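PDB 6ILR: ribokinase from Arabidopsis thaliana, which catalyses the ATP- and magnesium-dependent phosphorylation of ribose at O-5, giving D-ribose 5-phosphate for nucleotide, histidine and tryptophan synthesis or the pentose phosphate pathway. Local coordinates for residues A46-K51 with P297-R302; D181-L186 with L217-V222; I246-V251 with L288-K293. All coordinates share one frame; numbering follows the deposited sequence.

Along the chain, the loop closed by contact 1 encloses the other two, and contact 2 closes before contact 3 opens. Contacts 1 and 3 are neighbours, their centres about 14 Å apart: Pro-300 packs on Leu-288, and Ser-298 of one and Cys-289 and Val-292 of the other bind the same sodium ion, at residues predicted to form the potassium site. Contact 2 lies on the opposite side of the chain's centre from contact 1, about 26 Å away centre to centre, where two parallel strands of the nine-stranded sheet run side by side. Contact 1 ties helix 41-51 to the C-terminal part of the chain, while contact 2 pairs the first residues of two neighbouring strands.

Contact 1: residues A46-K51 with P297-R302; sequences AACGAK and PSMPDR. With NA (sodium ion), chain F.
Met-299 lays its side chain against the last turns of helix 41-51, its SD 3.7 Å from CB of Cys-48 and its CG 4.4 Å from CB of Ala-47. With CG anti to its own carbonyl carbon (chi1 -60°) and a further bend at chi2, the flexible thioether lies along the helix surface, where the small side chains of Ala-47 and Cys-48 let it come close. Nearer the backbone, CB of Met-299 meets CG of Lys-51, 3.9 Å away, and the two chains cross obliquely. Lysine suits this margin: its aliphatic part packs, with CE 3.5 Å from Met-299 O, while bends at chi2 and chi3 curl the chain to bring NZ near CB of Asp-301; NZ stays 5.0 Å from Asp-301 OD2, too far for a salt bridge. Shortened to an alanine, position 299 would probably open a gap against Cys-48 and Ala-47, where the thioether now lies.

A water joins the backbones, donating to Cys-48 O and, at 2.7 Å, to Pro-300 O. Further along, the CA of Asp-301 makes a C-H...O contact of 3.5 Å with Lys-51 O. Asp-301 is the N-cap of helix 302-312, and its OD1 also bonds Ser-304 OG, marking the passage from loop into helix. At the other end Ser-298 OG binds a sodium ion at 2.9 Å, alongside the carbonyls of Cys-289, Val-292 and Asp-253, in what is predicted to be the potassium site; Met-299, the next residue, lies near Asn-44 of the predicted substrate site. Helix 257-270 closes the contact through Thr-260, which touches both Cys-48 and Met-299; Pro-300 rests on helix 275-289, and Ala-46 faces strand 56-63.

Contact 2: residues D181-L186 with L217-V222; sequences DSIDIL and LGVKQV
Gln-221 and Ile-185 are paired neighbours on adjacent parallel strands, and their side chains meet on the same face of the sheet. From the start of the glutamine, CB sits 3.6 Å from Asp-184 O and 3.8 Å from CG1 of Ile-185. CG is anti to the carbonyl carbon (chi1 -47°), and remains beside Asp-184 O. The extended chain beyond it carries CD past CG1 of Ile-185, and the amide spreads over the isoleucine branch, OE1 lying 3.8 Å from CD1. Glutamine fits here because CB and the flat amide pack on Ile-185, while a polar end is tolerated at this partly exposed place; the isoleucine itself is buried against Phe-265 and Met-269 of helix 257-270.

The strands 185-187 and 221-225 are joined by helices 190-197 and 204-216, a beta-alpha-beta crossover within the alpha/beta core of the PfkB fold. Leu-186 N donates to Gln-221 O at 2.9 Å in a nearly straight bond (164°), and CA of Ile-185 adds a C-H...O contact to that same oxygen.

On the face that bears Leu-186 and Val-222, CB of Leu-186 meets CG1 of Val-219, from the preceding loop, at 3.7 Å, both side chains touching Leu-180 of helix 177-180. Gly-218 ends helix 204-216 in a Schellman motif; its positive phi (104°) would jam a CB against the preceding carbonyl, and Asp-181 OD1 would crowd it too.

Contact 3: residues I246-V251 with L288-K293; sequences IPAAQV and LCVQVK. With NA (sodium ion), chain F.
The loop of Ala-248 to Val-251 passes the end of helix 275-289, where a type I turn from Cys-289 to Val-292 brings Gln-291 CA within 5.1 Å of Val-251 CA. Gln-291 does most of the touching. Its CG leaves beside the backbone N (chi1 -47°) to lie 3.2 Å from Gln-250 O, and from there the chain extends to place its amide beside the methyl of Ala-248, whose CB is 3.4 Å from NE2. The two ends of the amide divide their work: OE1 accepts a weak, bent bond from Ala-249 N (3.3 Å, 125°), while NE2 donates to Ser-287 O. Glutamine, with an acceptor and a donor on one flat group, can thus link loop to helix end. Ala-248 is small enough for that amide and for CG2 of Val-290, 3.8 Å from its CB.

The turn also presents carbonyls to the sodium ion, which occupies what is probably the potassium site: Cys-289 O binds at 2.7 Å and Val-292 O at 2.8 Å. At the surface, the contact joins the loop between strand 241-243 and helix 257-270 to the end of helix 275-289, while Ile-246 and Leu-288 pack on helix 302-312.

Contact 1: residues A46-K51 with P297-R302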
ATOM      1  N   ALA B  46      -0.028 -21.112  -2.673  1.00 25.87           N
ATOM      2  CA  ALA B  46       1.305 -21.627  -2.372  1.00 28.89           C
ATOM      3  C   ALA B  46       1.574 -21.649  -0.866  1.00 30.05           C
ATOM      4  O   ALA B  46       2.117 -22.632  -0.349  1.00 26.61           O
ATOM      5  CB  ALA B  46       2.363 -20.799  -3.077  1.00 28.22           C
ATOM      6  N   ALA B  47       1.212 -20.566  -0.170  1.00 23.40           N
ATOM      7  CA  ALA B  47       1.360 -20.515   1.283  1.00 28.87           C
ATOM      8  C   ALA B  47       0.601 -21.668   1.931  1.00 30.06           C
ATOM      9  O   ALA B  47       1.099 -22.311   2.855  1.00 30.77           O
ATOM     10  CB  ALA B  47       0.872 -19.178   1.837  1.00 29.70           C
ATOM     11  N   CYS B  48      -0.606 -21.931   1.437  1.00 28.10           N
ATOM     12  CA  CYS B  48      -1.427 -23.007   1.982  1.00 24.86           C
ATOM     13  C   CYS B  48      -0.742 -24.374   1.878  1.00 26.21           C
ATOM     14  O   CYS B  48      -0.656 -25.116   2.858  1.00 28.73           O
ATOM     15  CB  CYS B  48      -2.778 -23.054   1.271  1.00 29.58           C
ATOM     16  SG  CYS B  48      -3.834 -24.389   1.886  1.00 31.90           S
ATOM     17  N   GLY B  49      -0.249 -24.695   0.688  1.00 27.73           N
ATOM     18  CA  GLY B  49       0.432 -25.960   0.460  1.00 27.06           C
ATOM     19  C   GLY B  49       1.665 -26.127   1.335  1.00 32.81           C
ATOM     20  O   GLY B  49       1.874 -27.185   1.930  1.00 32.79           O
ATOM     21  N   ALA B  50       2.475 -25.075   1.422  1.00 30.53           N
ATOM     22  CA  ALA B  50       3.675 -25.092   2.255  1.00 33.58           C
ATOM     23  C   ALA B  50       3.346 -25.333   3.728  1.00 33.22           C
ATOM     24  O   ALA B  50       4.026 -26.119   4.406  1.00 37.01           O
ATOM     25  CB  ALA B  50       4.457 -23.780   2.083  1.00 29.19           C
ATOM     26  N   LYS B  51       2.295 -24.679   4.222  1.00 28.75           N
ATOM     27  CA  LYS B  51       1.890 -24.849   5.617  1.00 33.90           C
ATOM     28  C   LYS B  51       1.396 -26.259   5.878  1.00 37.33           C
ATOM     29  O   LYS B  51       1.527 -26.766   6.992  1.00 32.93           O
ATOM     30  CB  LYS B  51       0.802 -23.845   6.005  1.00 31.28           C
ATOM     31  CG  LYS B  51       1.327 -22.452   6.265  1.00 40.42           C
ATOM     32  CD  LYS B  51       2.138 -22.424   7.555  1.00 50.26           C
ATOM     33  CE  LYS B  51       1.270 -22.810   8.751  1.00 53.86           C
ATOM     34  NZ  LYS B  51       2.029 -22.792  10.041  1.00 58.76           N
ATOM     35  N   PRO B 297      -1.712 -15.457   7.033  1.00 46.87           N
ATOM     36  CA  PRO B 297      -1.623 -15.794   8.460  1.00 44.39           C
ATOM     37  C   PRO B 297      -2.609 -16.878   8.926  1.00 45.41           C
ATOM     38  O   PRO B 297      -2.309 -17.580   9.888  1.00 44.97           O
ATOM     39  CB  PRO B 297      -1.945 -14.462   9.152  1.00 52.17           C
ATOM     40  CG  PRO B 297      -1.565 -13.431   8.180  1.00 46.05           C
ATOM     41  CD  PRO B 297      -1.862 -14.001   6.830  1.00 46.87           C
ATOM     42  N   SER B 298      -3.750 -17.024   8.259  1.00 44.60           N
ATOM     43  CA  SER B 298      -4.765 -17.979   8.708  1.00 41.05           C
ATOM     44  C   SER B 298      -4.581 -19.405   8.155  1.00 33.88           C
ATOM     45  O   SER B 298      -5.350 -20.306   8.498  1.00 36.87           O
ATOM     46  CB  SER B 298      -6.166 -17.463   8.352  1.00 43.87           C
ATOM     47  OG  SER B 298      -6.388 -17.473   6.953  1.00 46.33           O
ATOM     48  N   MET B 299      -3.573 -19.618   7.314  1.00 37.36           N
ATOM     49  CA  MET B 299      -3.365 -20.940   6.728  1.00 35.81           C
ATOM     50  C   MET B 299      -3.038 -21.961   7.825  1.00 36.52           C
ATOM     51  O   MET B 299      -2.089 -21.776   8.572  1.00 35.53           O
ATOM     52  CB  MET B 299      -2.250 -20.902   5.688  1.00 34.61           C
ATOM     53  CG  MET B 299      -2.502 -19.959   4.501  1.00 36.40           C
ATOM     54  SD  MET B 299      -3.979 -20.431   3.584  1.00 44.77           S
ATOM     55  CE  MET B 299      -4.036 -19.080   2.397  1.00 37.88           C
ATOM     56  N   PRO B 300      -3.830 -23.043   7.923  1.00 31.07           N
ATOM     57  CA  PRO B 300      -3.651 -24.013   9.018  1.00 22.32           C
ATOM     58  C   PRO B 300      -2.510 -25.002   8.764  1.00 37.29           C
ATOM     59  O   PRO B 300      -2.182 -25.250   7.602  1.00 29.95           O
ATOM     60  CB  PRO B 300      -4.997 -24.745   9.045  1.00 29.28           C
ATOM     61  CG  PRO B 300      -5.452 -24.721   7.581  1.00 33.51           C
ATOM     62  CD  PRO B 300      -4.984 -23.367   7.058  1.00 27.80           C
ATOM     63  N   ASP B 301      -1.912 -25.580   9.807  1.00 32.15           N
ATOM     64  CA  ASP B 301      -0.929 -26.627   9.531  1.00 31.28           C
ATOM     65  C   ASP B 301      -1.663 -27.947   9.417  1.00 27.18           C
ATOM     66  O   ASP B 301      -2.823 -28.041   9.799  1.00 26.02           O
ATOM     67  CB  ASP B 301       0.201 -26.701  10.580  1.00 37.59           C
ATOM     68  CG  ASP B 301      -0.295 -26.874  12.005  1.00 43.44           C
ATOM     69  OD1 ASP B 301      -1.426 -27.351  12.226  1.00 43.98           O
ATOM     70  OD2 ASP B 301       0.480 -26.529  12.923  1.00 64.66           O
ATOM     71  N   ARG B 302      -0.990 -28.954   8.872  1.00 29.98           N
ATOM     72  CA  ARG B 302      -1.624 -30.230   8.577  1.00 37.38           C
ATOM     73  C   ARG B 302      -2.219 -30.902   9.820  1.00 35.05           C
ATOM     74  O   ARG B 302      -3.339 -31.424   9.779  1.00 34.04           O
ATOM     75  CB  ARG B 302      -0.622 -31.178   7.908  1.00 34.47           C
ATOM     76  CG  ARG B 302      -1.215 -32.563   7.634  1.00 40.96           C
ATOM     77  CD  ARG B 302      -0.176 -33.499   7.102  1.00 45.94           C
ATOM     78  NE  ARG B 302       0.383 -32.980   5.866  1.00 57.81           N
ATOM     79  CZ  ARG B 302       0.037 -33.406   4.662  1.00 55.49           C
ATOM     80  NH1 ARG B 302      -0.850 -34.390   4.537  1.00 44.35           N
ATOM     81  NH2 ARG B 302       0.604 -32.869   3.588  1.00 41.50           N
TER
HETATM   82 NA    NA F 402      -8.936 -15.999   6.920  1.00 38.72          NA
HETATM   83  O   HOH W   1      -2.551 -24.410   5.050  1.00 32.96           O

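Contact 2: residues D181-L186 with L217-V222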
ATOM      1  N   ASP B 181      -9.468 -26.682 -22.409  1.00 51.76           N
ATOM      2  CA  ASP B 181      -9.078 -27.943 -23.034  1.00 50.63           C
ATOM      3  C   ASP B 181      -7.813 -28.542 -22.430  1.00 48.66           C
ATOM      4  O   ASP B 181      -7.534 -29.723 -22.621  1.00 49.99           O
ATOM      5  CB  ASP B 181      -8.868 -27.751 -24.540  1.00 55.15           C
ATOM      6  CG  ASP B 181     -10.167 -27.531 -25.293  1.00 71.50           C
ATOM      7  OD1 ASP B 181     -11.242 -27.859 -24.748  1.00 75.87           O
ATOM      8  OD2 ASP B 181     -10.112 -27.036 -26.440  1.00 84.14           O
ATOM      9  N   SER B 182      -7.041 -27.735 -21.709  1.00 46.32           N
ATOM     10  CA  SER B 182      -5.718 -28.167 -21.259  1.00 46.96           C
ATOM     11  C   SER B 182      -5.605 -28.376 -19.748  1.00 47.94           C
ATOM     12  O   SER B 182      -4.527 -28.674 -19.244  1.00 44.67           O
ATOM     13  CB  SER B 182      -4.662 -27.152 -21.700  1.00 49.91           C
ATOM     14  OG  SER B 182      -4.779 -26.862 -23.079  1.00 71.33           O
ATOM     15  N   ILE B 183      -6.708 -28.210 -19.026  1.00 44.83           N
ATOM     16  CA  ILE B 183      -6.703 -28.414 -17.581  1.00 43.50           C
ATOM     17  C   ILE B 183      -7.448 -29.689 -17.215  1.00 50.18           C
ATOM     18  O   ILE B 183      -8.233 -30.199 -18.010  1.00 40.41           O
ATOM     19  CB  ILE B 183      -7.342 -27.227 -16.843  1.00 35.07           C
ATOM     20  CG1 ILE B 183      -8.811 -27.087 -17.246  1.00 38.89           C
ATOM     21  CG2 ILE B 183      -6.552 -25.942 -17.112  1.00 31.85           C
ATOM     22  CD1 ILE B 183      -9.626 -26.266 -16.300  1.00 43.67           C
ATOM     23  N   ASP B 184      -7.210 -30.202 -16.011  1.00 38.73           N
ATOM     24  CA  ASP B 184      -7.877 -31.426 -15.574  1.00 32.18           C
ATOM     25  C   ASP B 184      -9.053 -31.111 -14.659  1.00 40.11           C
ATOM     26  O   ASP B 184     -10.129 -31.672 -14.799  1.00 36.26           O
ATOM     27  CB  ASP B 184      -6.892 -32.353 -14.867  1.00 36.66           C
ATOM     28  CG  ASP B 184      -5.745 -32.778 -15.767  1.00 53.85           C
ATOM     29  OD1 ASP B 184      -5.928 -33.744 -16.538  1.00 57.00           O
ATOM     30  OD2 ASP B 184      -4.665 -32.148 -15.706  1.00 46.35           O
ATOM     31  N   ILE B 185      -8.854 -30.201 -13.716  1.00 35.46           N
ATOM     32  CA  ILE B 185      -9.936 -29.838 -12.816  1.00 33.90           C
ATOM     33  C   ILE B 185     -10.217 -28.357 -12.877  1.00 33.92           C
ATOM     34  O   ILE B 185      -9.310 -27.536 -12.745  1.00 35.42           O
ATOM     35  CB  ILE B 185      -9.611 -30.238 -11.367  1.00 33.36           C
ATOM     36  CG1 ILE B 185      -9.324 -31.736 -11.300  1.00 27.56           C
ATOM     37  CG2 ILE B 185     -10.750 -29.833 -10.439  1.00 32.91           C
ATOM     38  CD1 ILE B 185      -8.875 -32.237  -9.932  1.00 35.92           C
ATOM     39  N   LEU B 186     -11.479 -28.014 -13.096  1.00 27.73           N
ATOM     40  CA  LEU B 186     -11.915 -26.634 -13.032  1.00 28.32           C
ATOM     41  C   LEU B 186     -12.492 -26.400 -11.650  1.00 35.73           C
ATOM     42  O   LEU B 186     -13.245 -27.237 -11.156  1.00 33.17           O
ATOM     43  CB  LEU B 186     -12.970 -26.336 -14.096  1.00 34.92           C
ATOM     44  CG  LEU B 186     -13.394 -24.872 -14.180  1.00 45.82           C
ATOM     45  CD1 LEU B 186     -12.259 -24.025 -14.751  1.00 42.55           C
ATOM     46  CD2 LEU B 186     -14.654 -24.724 -15.018  1.00 56.30           C
ATOM     47  N   LEU B 217     -17.559 -28.188 -22.420  1.00 68.61           N
ATOM     48  CA  LEU B 217     -16.441 -27.308 -22.751  1.00 60.41           C
ATOM     49  C   LEU B 217     -15.131 -28.105 -22.742  1.00 52.05           C
ATOM     50  O   LEU B 217     -14.064 -27.560 -23.029  1.00 66.39           O
ATOM     51  CB  LEU B 217     -16.351 -26.136 -21.769  1.00 54.86           C
ATOM     52  CG  LEU B 217     -17.567 -25.234 -21.539  1.00 55.49           C
ATOM     53  CD1 LEU B 217     -17.276 -24.192 -20.472  1.00 56.73           C
ATOM     54  CD2 LEU B 217     -17.990 -24.552 -22.800  1.00 60.22           C
ATOM     55  N   GLY B 218     -15.219 -29.391 -22.397  1.00 66.96           N
ATOM     56  CA  GLY B 218     -14.070 -30.287 -22.412  1.00 53.21           C
ATOM     57  C   GLY B 218     -13.467 -30.624 -21.051  1.00 70.22           C
ATOM     58  O   GLY B 218     -12.454 -31.328 -20.977  1.00 66.93           O
ATOM     59  N   VAL B 219     -14.087 -30.140 -19.973  1.00 67.50           N
ATOM     60  CA  VAL B 219     -13.528 -30.306 -18.627  1.00 40.97           C
ATOM     61  C   VAL B 219     -14.101 -31.522 -17.896  1.00 35.33           C
ATOM     62  O   VAL B 219     -15.271 -31.534 -17.516  1.00 47.54           O
ATOM     63  CB  VAL B 219     -13.771 -29.057 -17.770  1.00 46.44           C
ATOM     64  CG1 VAL B 219     -13.020 -29.175 -16.444  1.00 47.01           C
ATOM     65  CG2 VAL B 219     -13.343 -27.807 -18.522  1.00 47.20           C
ATOM     66  N   LYS B 220     -13.261 -32.531 -17.682  1.00 41.60           N
ATOM     67  CA  LYS B 220     -13.692 -33.799 -17.087  1.00 55.13           C
ATOM     68  C   LYS B 220     -14.112 -33.698 -15.616  1.00 61.46           C
ATOM     69  O   LYS B 220     -15.018 -34.412 -15.173  1.00 47.71           O
ATOM     70  CB  LYS B 220     -12.575 -34.840 -17.210  1.00 48.31           C
ATOM     71  CG  LYS B 220     -12.134 -35.117 -18.637  1.00 71.23           C
ATOM     72  CD  LYS B 220     -13.228 -35.792 -19.443  1.00 62.20           C
ATOM     73  CE  LYS B 220     -12.761 -36.080 -20.861  1.00 79.48           C
ATOM     74  NZ  LYS B 220     -12.570 -34.826 -21.649  1.00 80.49           N
ATOM     75  N   GLN B 221     -13.436 -32.838 -14.856  1.00 47.42           N
ATOM     76  CA  GLN B 221     -13.698 -32.731 -13.421  1.00 34.38           C
ATOM     77  C   GLN B 221     -13.941 -31.295 -13.000  1.00 40.53           C
ATOM     78  O   GLN B 221     -13.182 -30.383 -13.337  1.00 36.67           O
ATOM     79  CB  GLN B 221     -12.539 -33.304 -12.613  1.00 31.26           C
ATOM     80  CG  GLN B 221     -12.036 -34.652 -13.086  1.00 43.16           C
ATOM     81  CD  GLN B 221     -10.813 -35.104 -12.315  1.00 56.87           C
ATOM     82  OE1 GLN B 221     -10.850 -35.231 -11.090  1.00 58.94           O
ATOM     83  NE2 GLN B 221      -9.708 -35.320 -13.027  1.00 56.02           N
ATOM     84  N   VAL B 222     -15.009 -31.093 -12.249  1.00 29.52           N
ATOM     85  CA  VAL B 222     -15.310 -29.771 -11.752  1.00 26.26           C
ATOM     86  C   VAL B 222     -15.449 -29.821 -10.234  1.00 41.84           C
ATOM     87  O   VAL B 222     -16.208 -30.624  -9.693  1.00 34.03           O
ATOM     88  CB  VAL B 222     -16.587 -29.201 -12.386  1.00 36.70           C
ATOM     89  CG1 VAL B 222     -16.792 -27.760 -11.949  1.00 27.80           C
ATOM     90  CG2 VAL B 222     -16.518 -29.299 -13.924  1.00 33.08           C
TER
HETATM   91  O   HOH W   2     -10.789 -32.135 -18.109  1.00 51.07           O

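Contact 3: residues I246-V251 with L288-K293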
ATOM      1  N   ILE B 246     -17.570 -27.700   7.122  1.00 35.30           N
ATOM      2  CA  ILE B 246     -17.232 -28.053   8.489  1.00 38.86           C
ATOM      3  C   ILE B 246     -17.432 -26.777   9.292  1.00 36.59           C
ATOM      4  O   ILE B 246     -16.704 -25.804   9.097  1.00 36.40           O
ATOM      5  CB  ILE B 246     -15.784 -28.566   8.629  1.00 38.34           C
ATOM      6  CG1 ILE B 246     -15.540 -29.802   7.747  1.00 36.34           C
ATOM      7  CG2 ILE B 246     -15.468 -28.854  10.085  1.00 40.41           C
ATOM      8  CD1 ILE B 246     -16.231 -31.033   8.225  1.00 50.18           C
ATOM      9  N   PRO B 247     -18.455 -26.751  10.154  1.00 38.86           N
ATOM     10  CA  PRO B 247     -18.779 -25.503  10.854  1.00 43.75           C
ATOM     11  C   PRO B 247     -17.594 -24.960  11.654  1.00 35.55           C
ATOM     12  O   PRO B 247     -16.823 -25.736  12.232  1.00 42.48           O
ATOM     13  CB  PRO B 247     -19.933 -25.910  11.772  1.00 49.86           C
ATOM     14  CG  PRO B 247     -20.557 -27.084  11.069  1.00 50.79           C
ATOM     15  CD  PRO B 247     -19.398 -27.831  10.485  1.00 51.45           C
ATOM     16  N   ALA B 248     -17.446 -23.641  11.639  1.00 37.94           N
ATOM     17  CA  ALA B 248     -16.394 -22.949  12.357  1.00 41.38           C
ATOM     18  C   ALA B 248     -16.944 -22.422  13.679  1.00 52.04           C
ATOM     19  O   ALA B 248     -18.108 -22.023  13.747  1.00 46.95           O
ATOM     20  CB  ALA B 248     -15.848 -21.813  11.513  1.00 35.58           C
ATOM     21  N   ALA B 249     -16.124 -22.433  14.727  1.00 35.86           N
ATOM     22  CA  ALA B 249     -16.556 -21.881  16.011  1.00 41.41           C
ATOM     23  C   ALA B 249     -16.859 -20.396  15.847  1.00 42.66           C
ATOM     24  O   ALA B 249     -17.844 -19.883  16.380  1.00 48.13           O
ATOM     25  CB  ALA B 249     -15.498 -22.097  17.075  1.00 37.78           C
ATOM     26  N   GLN B 250     -16.013 -19.727  15.076  1.00 40.46           N
ATOM     27  CA  GLN B 250     -16.122 -18.295  14.846  1.00 45.95           C
ATOM     28  C   GLN B 250     -15.695 -17.954  13.431  1.00 42.00           C
ATOM     29  O   GLN B 250     -14.556 -18.211  13.051  1.00 46.10           O
ATOM     30  CB  GLN B 250     -15.247 -17.530  15.835  1.00 45.09           C
ATOM     31  CG  GLN B 250     -15.970 -16.529  16.678  1.00 53.65           C
ATOM     32  CD  GLN B 250     -15.015 -15.631  17.437  1.00 53.34           C
ATOM     33  OE1 GLN B 250     -14.093 -16.100  18.116  1.00 47.95           O
ATOM     34  NE2 GLN B 250     -15.227 -14.331  17.322  1.00 47.77           N
ATOM     35  N   VAL B 251     -16.596 -17.371  12.651  1.00 47.25           N
ATOM     36  CA  VAL B 251     -16.209 -16.844  11.350  1.00 44.87           C
ATOM     37  C   VAL B 251     -15.646 -15.437  11.525  1.00 45.27           C
ATOM     38  O   VAL B 251     -16.382 -14.478  11.735  1.00 54.33           O
ATOM     39  CB  VAL B 251     -17.384 -16.815  10.365  1.00 51.11           C
ATOM     40  CG1 VAL B 251     -16.901 -16.352   8.996  1.00 44.47           C
ATOM     41  CG2 VAL B 251     -18.030 -18.190  10.270  1.00 41.82           C
ATOM     42  N   LEU B 288     -10.890 -23.910   9.207  1.00 27.01           N
ATOM     43  CA  LEU B 288      -9.896 -23.292  10.088  1.00 30.91           C
ATOM     44  C   LEU B 288      -9.468 -21.912   9.594  1.00 32.76           C
ATOM     45  O   LEU B 288      -9.307 -20.978  10.391  1.00 33.52           O
ATOM     46  CB  LEU B 288      -8.677 -24.193  10.223  1.00 28.19           C
ATOM     47  CG  LEU B 288      -8.915 -25.505  10.969  1.00 27.89           C
ATOM     48  CD1 LEU B 288      -7.691 -26.385  10.873  1.00 29.45           C
ATOM     49  CD2 LEU B 288      -9.261 -25.226  12.440  1.00 30.56           C
ATOM     50  N   CYS B 289      -9.270 -21.803   8.280  1.00 29.66           N
ATOM     51  CA  CYS B 289      -8.891 -20.548   7.628  1.00 31.13           C
ATOM     52  C   CYS B 289      -9.766 -19.373   8.068  1.00 29.94           C
ATOM     53  O   CYS B 289      -9.254 -18.290   8.379  1.00 36.99           O
ATOM     54  CB  CYS B 289      -8.964 -20.687   6.091  1.00 29.83           C
ATOM     55  SG  CYS B 289      -8.785 -19.092   5.207  1.00 52.19           S
ATOM     56  N   VAL B 290     -11.080 -19.578   8.099  1.00 32.34           N
ATOM     57  CA  VAL B 290     -11.992 -18.451   8.302  1.00 34.69           C
ATOM     58  C   VAL B 290     -12.041 -17.960   9.752  1.00 45.74           C
ATOM     59  O   VAL B 290     -12.713 -16.972  10.054  1.00 38.09           O
ATOM     60  CB  VAL B 290     -13.440 -18.797   7.854  1.00 39.90           C
ATOM     61  CG1 VAL B 290     -13.466 -19.241   6.384  1.00 31.60           C
ATOM     62  CG2 VAL B 290     -14.056 -19.860   8.756  1.00 34.57           C
ATOM     63  N   GLN B 291     -11.335 -18.637  10.652  1.00 36.10           N
ATOM     64  CA  GLN B 291     -11.408 -18.269  12.066  1.00 41.24           C
ATOM     65  C   GLN B 291     -10.269 -17.336  12.485  1.00 44.59           C
ATOM     66  O   GLN B 291     -10.131 -17.003  13.655  1.00 46.58           O
ATOM     67  CB  GLN B 291     -11.432 -19.535  12.932  1.00 33.64           C
ATOM     68  CG  GLN B 291     -12.444 -20.558  12.399  1.00 34.83           C
ATOM     69  CD  GLN B 291     -12.779 -21.659  13.376  1.00 47.63           C
ATOM     70  OE1 GLN B 291     -12.949 -21.417  14.570  1.00 41.80           O
ATOM     71  NE2 GLN B 291     -12.874 -22.882  12.872  1.00 36.13           N
ATOM     72  N   VAL B 292      -9.468 -16.901  11.517  1.00 39.59           N
ATOM     73  CA  VAL B 292      -8.323 -16.034  11.781  1.00 43.95           C
ATOM     74  C   VAL B 292      -8.298 -14.924  10.733  1.00 49.16           C
ATOM     75  O   VAL B 292      -8.710 -15.144   9.596  1.00 42.28           O
ATOM     76  CB  VAL B 292      -7.002 -16.841  11.769  1.00 42.03           C
ATOM     77  CG1 VAL B 292      -5.781 -15.933  11.868  1.00 38.35           C
ATOM     78  CG2 VAL B 292      -7.001 -17.879  12.897  1.00 41.60           C
ATOM     79  N   LYS B 293      -7.847 -13.731  11.120  1.00 48.63           N
ATOM     80  CA  LYS B 293      -7.804 -12.593  10.198  1.00 44.39           C
ATOM     81  C   LYS B 293      -6.599 -12.709   9.265  1.00 37.26           C
ATOM     82  O   LYS B 293      -5.533 -13.182   9.659  1.00 44.66           O
ATOM     83  CB  LYS B 293      -7.764 -11.257  10.957  1.00 56.57           C
ATOM     84  CG  LYS B 293      -8.586 -10.150  10.295  1.00 59.53           C
ATOM     85  CD  LYS B 293      -9.965 -10.036  10.937  1.00 70.41           C
ATOM     86  CE  LYS B 293     -10.840  -8.989  10.254  1.00 72.37           C
ATOM     87  NZ  LYS B 293     -12.208  -8.912  10.862  1.00 80.29           N
TER
HETATM   88 NA    NA F 402      -8.936 -15.999   6.920  1.00 38.72          NA